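Local coordinates for putative SnoaL-like polyketide cyclase (Jannaschia sp., PDB 3KKG), which is of unproven function but, as a predicted SnoaL-like polyketide cyclase of the NTF2 clan, probably closes a ring in a polyketide-like substrate, at residues V32-M37 against Q56-N61; P39-I44 against I125-F130; A89-A94 against V109-V114. All coordinates share one frame; numbering follows the deposited sequence.

Interaction 1: residues V32-M37 against Q56-N61; sequences VWRETM and QAIAFN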
loop_
_atom_site.group_PDB
_atom_site.type_symbol
_atom_site.label_atom_id
_atom_site.label_comp_id
_atom_site.label_asym_id
_atom_site.label_seq_id
_atom_site.Cartn_x
_atom_site.Cartn_y
_atom_site.Cartn_z
ATOM N N VAL A 32 -23.671 -2.487 5.290
ATOM C CA VAL A 32 -22.547 -2.786 6.191
ATOM C C VAL A 32 -21.629 -1.544 6.274
ATOM O O VAL A 32 -21.165 -1.151 7.337
ATOM C CB VAL A 32 -21.725 -4.044 5.753
ATOM C CG1 VAL A 32 -20.463 -4.219 6.646
ATOM C CG2 VAL A 32 -22.597 -5.309 5.778
ATOM N N TRP A 33 -21.353 -0.933 5.131
ATOM C CA TRP A 33 -20.595 0.312 5.142
ATOM C C TRP A 33 -21.296 1.388 5.997
ATOM O O TRP A 33 -20.664 2.068 6.800
ATOM C CB TRP A 33 -20.362 0.829 3.724
ATOM C CG TRP A 33 -19.241 0.167 2.976
ATOM C CD1 TRP A 33 -18.963 -1.157 2.930
ATOM C CD2 TRP A 33 -18.255 0.807 2.160
ATOM N NE1 TRP A 33 -17.846 -1.385 2.158
ATOM C CE2 TRP A 33 -17.396 -0.204 1.673
ATOM C CE3 TRP A 33 -17.990 2.135 1.806
ATOM C CZ2 TRP A 33 -16.321 0.068 0.835
ATOM C CZ3 TRP A 33 -16.923 2.400 0.994
ATOM C CH2 TRP A 33 -16.127 1.381 0.493
ATOM N N ARG A 34 -22.609 1.526 5.836
ATOM C CA ARG A 34 -23.348 2.544 6.596
ATOM C C ARG A 34 -23.332 2.313 8.105
ATOM O O ARG A 34 -23.346 3.268 8.870
ATOM C CB ARG A 34 -24.780 2.671 6.091
ATOM C CG ARG A 34 -24.851 3.212 4.680
ATOM C CD ARG A 34 -26.262 3.343 4.174
ATOM N NE ARG A 34 -26.270 3.805 2.780
ATOM C CZ ARG A 34 -26.685 3.093 1.730
ATOM N NH1 ARG A 34 -27.171 1.862 1.854
ATOM N NH2 ARG A 34 -26.617 3.625 0.525
ATOM N N GLU A 35 -23.269 1.058 8.536
ATOM C CA GLU A 35 -23.149 0.765 9.968
ATOM C C GLU A 35 -21.726 0.824 10.533
ATOM O O GLU A 35 -21.533 0.956 11.734
ATOM C CB GLU A 35 -23.809 -0.554 10.312
ATOM C CG GLU A 35 -23.207 -1.832 9.790
ATOM C CD GLU A 35 -24.127 -3.034 10.105
ATOM O OE1 GLU A 35 -24.440 -3.228 11.298
ATOM O OE2 GLU A 35 -24.573 -3.745 9.171
ATOM N N THR A 36 -20.729 0.761 9.657
ATOM C CA THR A 36 -19.313 0.694 10.048
ATOM C C THR A 36 -18.582 2.045 9.984
ATOM O O THR A 36 -17.707 2.360 10.793
ATOM C CB THR A 36 -18.613 -0.319 9.083
ATOM O OG1 THR A 36 -19.239 -1.605 9.271
ATOM C CG2 THR A 36 -17.133 -0.487 9.406
HETATM N N MSE A 37 -18.858 2.789 8.908
HETATM C CA MSE A 37 -18.212 4.091 8.647
HETATM C C MSE A 37 -19.035 5.219 9.279
HETATM O O MSE A 37 -20.264 5.117 9.410
HETATM C CB MSE A 37 -18.106 4.373 7.140
HETATM C CG MSE A 37 -16.944 3.719 6.401
HETATM SE SE MSE A 37 -17.061 1.742 6.213
HETATM C CE MSE A 37 -15.780 1.542 4.733
ATOM N N GLN A 56 -20.966 9.259 -0.870
ATOM C CA GLN A 56 -20.011 9.519 -1.969
ATOM C C GLN A 56 -18.988 8.403 -2.059
ATOM O O GLN A 56 -18.662 7.908 -3.156
ATOM C CB GLN A 56 -19.323 10.856 -1.753
ATOM C CG GLN A 56 -20.265 12.075 -1.884
ATOM C CD GLN A 56 -20.999 12.464 -0.592
ATOM O OE1 GLN A 56 -21.030 11.727 0.385
ATOM N NE2 GLN A 56 -21.648 13.633 -0.618
ATOM N N ALA A 57 -18.486 7.994 -0.901
ATOM C CA ALA A 57 -17.508 6.921 -0.880
ATOM C C ALA A 57 -18.104 5.575 -1.307
ATOM O O ALA A 57 -17.476 4.774 -2.011
ATOM C CB ALA A 57 -16.907 6.804 0.511
ATOM N N ILE A 58 -19.319 5.299 -0.873
ATOM C CA ILE A 58 -20.040 4.145 -1.353
ATOM C C ILE A 58 -20.240 4.151 -2.870
ATOM O O ILE A 58 -20.042 3.144 -3.529
ATOM C CB ILE A 58 -21.426 4.027 -0.619
ATOM C CG1 ILE A 58 -21.232 3.526 0.815
ATOM C CG2 ILE A 58 -22.431 3.105 -1.373
ATOM C CD1 ILE A 58 -22.531 3.566 1.624
ATOM N N ALA A 59 -20.649 5.293 -3.410
ATOM C CA ALA A 59 -20.824 5.432 -4.853
ATOM C C ALA A 59 -19.540 5.127 -5.623
ATOM O O ALA A 59 -19.573 4.467 -6.653
ATOM C CB ALA A 59 -21.328 6.838 -5.177
ATOM N N PHE A 60 -18.419 5.609 -5.103
ATOM C CA PHE A 60 -17.122 5.384 -5.724
ATOM C C PHE A 60 -16.799 3.884 -5.694
ATOM O O PHE A 60 -16.306 3.292 -6.679
ATOM C CB PHE A 60 -16.050 6.203 -5.004
ATOM C CG PHE A 60 -14.676 6.031 -5.566
ATOM C CD1 PHE A 60 -14.265 6.770 -6.644
ATOM C CD2 PHE A 60 -13.810 5.097 -5.040
ATOM C CE1 PHE A 60 -12.988 6.593 -7.169
ATOM C CE2 PHE A 60 -12.515 4.918 -5.580
ATOM C CZ PHE A 60 -12.117 5.652 -6.626
ATOM N N ASN A 61 -17.013 3.231 -4.541
ATOM C CA ASN A 61 -16.749 1.797 -4.462
ATOM C C ASN A 61 -17.592 1.004 -5.453
ATOM O O ASN A 61 -17.098 0.091 -6.105
ATOM C CB ASN A 61 -17.008 1.307 -3.021
ATOM C CG ASN A 61 -16.390 -0.025 -2.711
ATOM O OD1 ASN A 61 -17.077 -0.957 -2.246
ATOM N ND2 ASN A 61 -15.120 -0.097 -2.821
#
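Two helices on the concave side of an NTF2-like alpha+beta barrel meet here, with the indole of Trp33 reaching from helix 29-36 to Ala57, Ile58 and Asn61 of helix 54-67. The helix segments run roughly antiparallel, at 145°, and their axes stay 11.1 Å apart, a separation bridged mainly by the Trp33 side chain. CG of Trp33 lies opposite its carbonyl carbon and beside the backbone N (chi1 -80°), which sends the six-membered ring out toward the second helix. Its inner atom CE3 lies 3.7 Å from CG1 of Ile58, the two side chains sliding past each other in opposite directions. Farther out, CZ2 of Trp33 comes within 3.3 Å of OD1 of Asn61; the amide is inclined to the indole by 30° and crosses it obliquely. Ala57 meets the same ring through its carbonyl O, 3.9 Å from CZ3 of Trp33. In one of its two conformers, the selenomethionine at Met37 places CE over one face of the indole, while NE1 of Trp33 is bound by the carbonyl of Gly22. On the solvent side, CD1 of Ile58 sits over one face of the Arg34 guanidinium, 3.9 Å from NE, and Glu55 pairs with that same nitrogen. With an alanine at the Trp33 position the helices would probably be left with a gap between them, Asn61 and Ile58 without their wall and Gly22 O without the indole N-H. A tryptophan wedged between two helices that lie against the curved sheet is consistent with the cone-shaped NTF2-like fold.

Interaction 2: residues P39-I44 against I125-F130; sequences PGFRSI and IEMRYF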
loop_
_atom_site.group_PDB
_atom_site.type_symbol
_atom_site.label_atom_id
_atom_site.label_comp_id
_atom_site.label_asym_id
_atom_site.label_seq_id
_atom_site.Cartn_x
_atom_site.Cartn_y
_atom_site.Cartn_z
ATOM N N PRO A 39 -20.509 9.189 9.028
ATOM C CA PRO A 39 -21.068 9.948 7.894
ATOM C C PRO A 39 -20.029 10.770 7.120
ATOM O O PRO A 39 -20.153 10.963 5.907
ATOM C CB PRO A 39 -22.099 10.863 8.566
ATOM C CG PRO A 39 -22.364 10.214 9.879
ATOM C CD PRO A 39 -21.159 9.509 10.315
ATOM N N GLY A 40 -19.026 11.269 7.834
ATOM C CA GLY A 40 -17.946 12.048 7.234
ATOM C C GLY A 40 -16.743 11.201 6.809
ATOM O O GLY A 40 -15.674 11.748 6.553
ATOM N N PHE A 41 -16.934 9.883 6.732
ATOM C CA PHE A 41 -15.907 8.962 6.203
ATOM C C PHE A 41 -15.277 9.502 4.941
ATOM O O PHE A 41 -15.952 10.063 4.068
ATOM C CB PHE A 41 -16.567 7.626 5.939
ATOM C CG PHE A 41 -15.695 6.642 5.230
ATOM C CD1 PHE A 41 -14.628 6.079 5.853
ATOM C CD2 PHE A 41 -15.998 6.232 3.938
ATOM C CE1 PHE A 41 -13.850 5.099 5.181
ATOM C CE2 PHE A 41 -15.289 5.270 3.306
ATOM C CZ PHE A 41 -14.182 4.724 3.893
ATOM N N ARG A 42 -13.969 9.311 4.846
ATOM C CA ARG A 42 -13.167 9.732 3.684
ATOM C C ARG A 42 -12.454 8.503 3.105
ATOM O O ARG A 42 -11.834 7.737 3.840
ATOM C CB ARG A 42 -12.026 10.673 4.122
ATOM C CG ARG A 42 -12.460 12.017 4.572
ATOM C CD ARG A 42 -11.426 12.674 5.503
ATOM N NE ARG A 42 -10.075 12.629 4.957
ATOM C CZ ARG A 42 -9.529 13.526 4.138
ATOM N NH1 ARG A 42 -10.186 14.584 3.724
ATOM N NH2 ARG A 42 -8.284 13.360 3.737
ATOM N N SER A 43 -12.531 8.401 1.789
ATOM C CA SER A 43 -11.954 7.331 1.018
ATOM C C SER A 43 -10.836 7.910 0.133
ATOM O O SER A 43 -11.000 8.944 -0.508
ATOM C CB SER A 43 -13.041 6.700 0.162
ATOM O OG SER A 43 -12.503 5.622 -0.575
ATOM N N ILE A 44 -9.688 7.260 0.135
ATOM C CA ILE A 44 -8.532 7.741 -0.591
ATOM C C ILE A 44 -8.046 6.570 -1.456
ATOM O O ILE A 44 -7.710 5.494 -0.910
ATOM C CB ILE A 44 -7.417 8.202 0.369
ATOM C CG1 ILE A 44 -7.872 9.450 1.143
ATOM C CG2 ILE A 44 -6.103 8.491 -0.401
ATOM C CD1 ILE A 44 -6.947 9.839 2.301
ATOM N N ILE A 125 -13.299 5.958 10.078
ATOM C CA ILE A 125 -13.350 7.357 9.585
ATOM C C ILE A 125 -12.564 7.634 8.292
ATOM O O ILE A 125 -12.785 8.677 7.637
ATOM C CB ILE A 125 -12.922 8.345 10.684
ATOM C CG1 ILE A 125 -11.432 8.197 11.064
ATOM C CG2 ILE A 125 -13.796 8.154 11.940
ATOM C CD1 ILE A 125 -10.921 9.303 12.017
ATOM N N GLU A 126 -11.634 6.756 7.969
ATOM C CA GLU A 126 -10.830 6.950 6.766
ATOM C C GLU A 126 -10.293 5.604 6.297
ATOM O O GLU A 126 -9.983 4.708 7.114
ATOM C CB GLU A 126 -9.658 7.886 7.035
ATOM C CG GLU A 126 -8.860 8.219 5.765
ATOM C CD GLU A 126 -7.842 9.309 5.972
ATOM O OE1 GLU A 126 -8.247 10.476 6.060
ATOM O OE2 GLU A 126 -6.653 8.926 6.138
HETATM N N MSE A 127 -10.206 5.469 4.984
HETATM C CA MSE A 127 -9.685 4.306 4.329
HETATM C C MSE A 127 -8.764 4.756 3.205
HETATM O O MSE A 127 -9.209 5.533 2.367
HETATM C CB MSE A 127 -10.838 3.484 3.749
HETATM C CG MSE A 127 -10.440 2.220 3.050
HETATM SE SE MSE A 127 -12.006 1.282 2.436
HETATM C CE MSE A 127 -12.392 2.409 1.046
ATOM N N ARG A 128 -7.505 4.327 3.235
ATOM C CA ARG A 128 -6.546 4.577 2.180
ATOM C C ARG A 128 -6.248 3.269 1.490
ATOM O O ARG A 128 -6.216 2.216 2.120
ATOM C CB ARG A 128 -5.236 5.151 2.737
ATOM C CG ARG A 128 -5.397 6.440 3.469
ATOM C CD ARG A 128 -4.110 6.832 4.200
ATOM N NE ARG A 128 -4.254 8.111 4.871
ATOM C CZ ARG A 128 -3.192 8.796 5.279
ATOM N NH1 ARG A 128 -1.959 8.357 5.061
ATOM N NH2 ARG A 128 -3.370 9.954 5.916
ATOM N N TYR A 129 -6.086 3.286 0.184
ATOM C CA TYR A 129 -5.966 2.091 -0.606
ATOM C C TYR A 129 -4.829 2.151 -1.603
ATOM O O TYR A 129 -4.676 3.109 -2.342
ATOM C CB TYR A 129 -7.308 1.839 -1.346
ATOM C CG TYR A 129 -7.302 0.541 -2.093
ATOM C CD1 TYR A 129 -7.438 -0.650 -1.404
ATOM C CD2 TYR A 129 -7.161 0.483 -3.454
ATOM C CE1 TYR A 129 -7.366 -1.846 -2.046
ATOM C CE2 TYR A 129 -7.112 -0.730 -4.111
ATOM C CZ TYR A 129 -7.234 -1.884 -3.409
ATOM O OH TYR A 129 -7.168 -3.107 -4.047
ATOM N N PHE A 130 -4.163 0.993 -1.757
ATOM C CA PHE A 130 -3.259 0.772 -2.878
ATOM C C PHE A 130 -3.351 -0.638 -3.392
ATOM O O PHE A 130 -3.374 -1.588 -2.602
ATOM C CB PHE A 130 -1.794 0.944 -2.509
ATOM C CG PHE A 130 -1.420 2.284 -1.967
ATOM C CD1 PHE A 130 -1.545 2.581 -0.635
ATOM C CD2 PHE A 130 -0.840 3.254 -2.784
ATOM C CE1 PHE A 130 -1.163 3.849 -0.134
ATOM C CE2 PHE A 130 -0.437 4.483 -2.301
ATOM C CZ PHE A 130 -0.600 4.778 -1.011
HETATM O O HOH W 1 -13.533 11.060 8.041
HETATM O O HOH W 2 -5.843 11.857 4.981
#
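Backbone hydrogen bonds join Arg42 and Ile44 to the strand 125-130 in parallel register, pairing Arg42 with Glu126, Ser43 with Met127 and Ile44 with Arg128. Arg42 N donates to Ile125 O, and Met127 N returns a bond to Arg42 O at 3.0 Å. Ile44 N then reaches Met127 O, and a weak bond from Tyr129 N to Ile44 O is the last of these bonds in the two segments. At the start of the pairing, water 1 donates to Gly40 O, close to the classic beta bulge that Ile125 and Glu126 form opposite Thr118.

The charged groups gather on the face of Arg42, Ile44, Glu126 and Arg128. NE of Arg42 gives a nearly straight bond (169°) to OE1 of Glu126, 3.0 Å long, meeting that oxygen on its anti side; the bend of the arginine at chi3 (50°) turns NE toward OE1, with the oxygen near the guanidinium plane. The other oxygen, OE2 of Glu126, takes NE of Arg128 at 2.8 Å, also on the anti side but well out of the carboxylate plane. Water 2 links Arg42 NH2, OE1 of Glu126 and Arg128 NH2. Beyond the contact, Arg42 pairs with Glu52, and Arg128 with Glu76 of the second subunit.

Van der Waals contacts occur on both faces. In one of two conformers, CD1 of Ile44 lies against CD of Glu126 and packs beside CG of Arg128. On the reverse face, CB of Met127 approaches the ring edge of Phe41, 3.6 Å from CZ, and the methyl CE of this selenomethionine nears OG of Ser43 in one conformer of the serine.

Glu126, held through a different oxygen by each arginine, is probably kept ionised and balances part of their positive charge.

Interaction 3: residues A89-A94 against V109-V114; sequences ARLTGA and VDVPDV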
loop_
_atom_site.group_PDB
_atom_site.type_symbol
_atom_site.label_atom_id
_atom_site.label_comp_id
_atom_site.label_asym_id
_atom_site.label_seq_id
_atom_site.Cartn_x
_atom_site.Cartn_y
_atom_site.Cartn_z
ATOM N N ALA A 89 -4.273 -8.046 1.193
ATOM C CA ALA A 89 -5.116 -9.056 0.604
ATOM C C ALA A 89 -4.623 -9.349 -0.790
ATOM O O ALA A 89 -3.684 -8.722 -1.289
ATOM C CB ALA A 89 -6.637 -8.651 0.618
ATOM N N ARG A 90 -5.201 -10.384 -1.389
ATOM C CA ARG A 90 -5.062 -10.580 -2.824
ATOM C C ARG A 90 -6.418 -10.575 -3.482
ATOM O O ARG A 90 -7.400 -11.039 -2.927
ATOM C CB ARG A 90 -4.279 -11.818 -3.170
ATOM C CG ARG A 90 -2.802 -11.723 -2.792
ATOM C CD ARG A 90 -2.028 -12.878 -3.396
ATOM N NE ARG A 90 -1.822 -12.695 -4.845
ATOM C CZ ARG A 90 -0.840 -11.952 -5.387
ATOM N NH1 ARG A 90 0.053 -11.371 -4.603
ATOM N NH2 ARG A 90 -0.697 -11.826 -6.706
ATOM N N LEU A 91 -6.445 -9.984 -4.654
ATOM C CA LEU A 91 -7.655 -9.838 -5.464
ATOM C C LEU A 91 -7.525 -10.674 -6.722
ATOM O O LEU A 91 -6.497 -10.599 -7.395
ATOM C CB LEU A 91 -7.803 -8.386 -5.936
ATOM C CG LEU A 91 -7.881 -7.359 -4.838
ATOM C CD1 LEU A 91 -8.001 -5.931 -5.447
ATOM C CD2 LEU A 91 -9.031 -7.625 -3.895
ATOM N N THR A 92 -8.605 -11.372 -7.040
ATOM C CA THR A 92 -8.668 -12.141 -8.271
ATOM C C THR A 92 -10.033 -11.972 -8.902
ATOM O O THR A 92 -11.059 -12.088 -8.263
ATOM C CB THR A 92 -8.380 -13.628 -8.066
ATOM O OG1 THR A 92 -9.272 -14.133 -7.076
ATOM C CG2 THR A 92 -6.930 -13.838 -7.632
ATOM N N GLY A 93 -10.046 -11.789 -10.227
ATOM C CA GLY A 93 -11.301 -11.766 -10.970
ATOM C C GLY A 93 -11.130 -11.136 -12.318
ATOM O O GLY A 93 -10.076 -10.679 -12.692
ATOM N N ALA A 94 -12.227 -11.184 -13.062
ATOM C CA ALA A 94 -12.252 -10.759 -14.451
ATOM C C ALA A 94 -12.852 -9.382 -14.611
ATOM O O ALA A 94 -13.881 -9.093 -13.990
ATOM C CB ALA A 94 -13.064 -11.769 -15.282
ATOM N N VAL A 109 -7.312 -10.596 -13.493
ATOM C CA VAL A 109 -6.266 -9.977 -12.697
ATOM C C VAL A 109 -6.034 -10.821 -11.461
ATOM O O VAL A 109 -6.932 -11.541 -10.985
ATOM C CB VAL A 109 -6.615 -8.494 -12.265
ATOM C CG1 VAL A 109 -6.984 -7.714 -13.488
ATOM C CG2 VAL A 109 -7.671 -8.449 -11.190
ATOM N N ASP A 110 -4.819 -10.715 -10.921
ATOM C CA ASP A 110 -4.419 -11.453 -9.718
ATOM C C ASP A 110 -3.340 -10.558 -9.088
ATOM O O ASP A 110 -2.190 -10.576 -9.526
ATOM C CB ASP A 110 -3.826 -12.816 -10.101
ATOM C CG ASP A 110 -3.414 -13.648 -8.905
ATOM O OD1 ASP A 110 -3.388 -13.146 -7.794
ATOM O OD2 ASP A 110 -3.164 -14.863 -9.133
ATOM N N VAL A 111 -3.728 -9.735 -8.109
ATOM C CA VAL A 111 -2.853 -8.709 -7.558
ATOM C C VAL A 111 -2.934 -8.618 -6.036
ATOM O O VAL A 111 -4.004 -8.819 -5.474
ATOM C CB VAL A 111 -3.126 -7.296 -8.171
ATOM C CG1 VAL A 111 -2.621 -7.236 -9.620
ATOM C CG2 VAL A 111 -4.612 -6.900 -8.031
ATOM N N PRO A 112 -1.832 -8.260 -5.403
ATOM C CA PRO A 112 -1.857 -7.923 -3.971
ATOM C C PRO A 112 -2.418 -6.529 -3.781
ATOM O O PRO A 112 -2.348 -5.676 -4.685
ATOM C CB PRO A 112 -0.388 -8.014 -3.576
ATOM C CG PRO A 112 0.329 -7.450 -4.807
ATOM C CD PRO A 112 -0.505 -7.980 -5.993
ATOM N N ASP A 113 -2.886 -6.239 -2.582
ATOM C CA ASP A 113 -3.304 -4.898 -2.248
ATOM C C ASP A 113 -3.049 -4.636 -0.790
ATOM O O ASP A 113 -2.627 -5.529 -0.026
ATOM C CB ASP A 113 -4.694 -4.626 -2.703
ATOM C CG ASP A 113 -5.767 -5.216 -1.871
ATOM O OD1 ASP A 113 -5.504 -5.884 -0.858
ATOM O OD2 ASP A 113 -6.957 -5.056 -2.263
ATOM N N VAL A 114 -3.329 -3.429 -0.374
ATOM C CA VAL A 114 -3.251 -3.021 1.046
ATOM C C VAL A 114 -4.255 -1.916 1.289
ATOM O O VAL A 114 -4.421 -0.984 0.499
ATOM C CB VAL A 114 -1.843 -2.603 1.429
ATOM C CG1 VAL A 114 -1.339 -1.444 0.622
ATOM C CG2 VAL A 114 -1.821 -2.258 2.944
HETATM O O HOH W 3 -3.857 -14.883 -5.842
#
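Arg90, in one of its two conformers, meets Asp110 across an antiparallel strand pair, where NH2 of the arginine donates to OD1 of the aspartate at 3.2 Å. The oxygen lies near the guanidinium plane but is approached from above the carboxylate, the two planes being 69° apart. A weak second bond comes from NE of Arg90, and water 3 bridges this nitrogen to the same OD1. A turn at chi3 (75°) folds this conformer over the opposite strand, its guanidinium face on the Val111-Pro112 peptide and NH1 3.5 Å from CB of Pro112. Beside the salt bridge, CG2 of Thr92 lies 3.6 Å from OD1 of Asp110.

On the other face, CB of Leu91 touches CG2 of Val111, and CD1 of Leu91 is 3.5 Å from OD2 of Asp113, whose hydrogen-bond partner is the hydroxyl of Tyr129.

Reciprocal backbone bonds at Ala89-Asp113, Leu91-Val111 and Gly93-Val109 hold these side chains in register; Leu91 N to Val111 O is the straightest, at 173°. The backbone angles of Gly93 would press a side chain against the preceding carbonyl.

Pro112 also packs on Ser47 of the second subunit. Within the sheet, strand 72-81 flanks 84-94, and strand 123-131 flanks 108-120.

Overall arrangement
Interactions 1 and 2 interlock: their segments alternate along the chain, their centres are 9 Å apart, and Ala57 and Trp33 rest on Phe41 and Met127, so the helix pair is packed directly against the sheet. Interaction 3 lies on the far side of the chain's centre, about 20 Å from interaction 2 between centres, and along the chain its segments come between those of interaction 2. The same sheet joins them, because strands 123-131 and 108-120 are neighbours; Tyr129 reaches Asp113 and Phe130 pairs with Val114. Both sheet contacts also touch the second subunit, so one curved sheet carries the helices and contributes to the dimer interface.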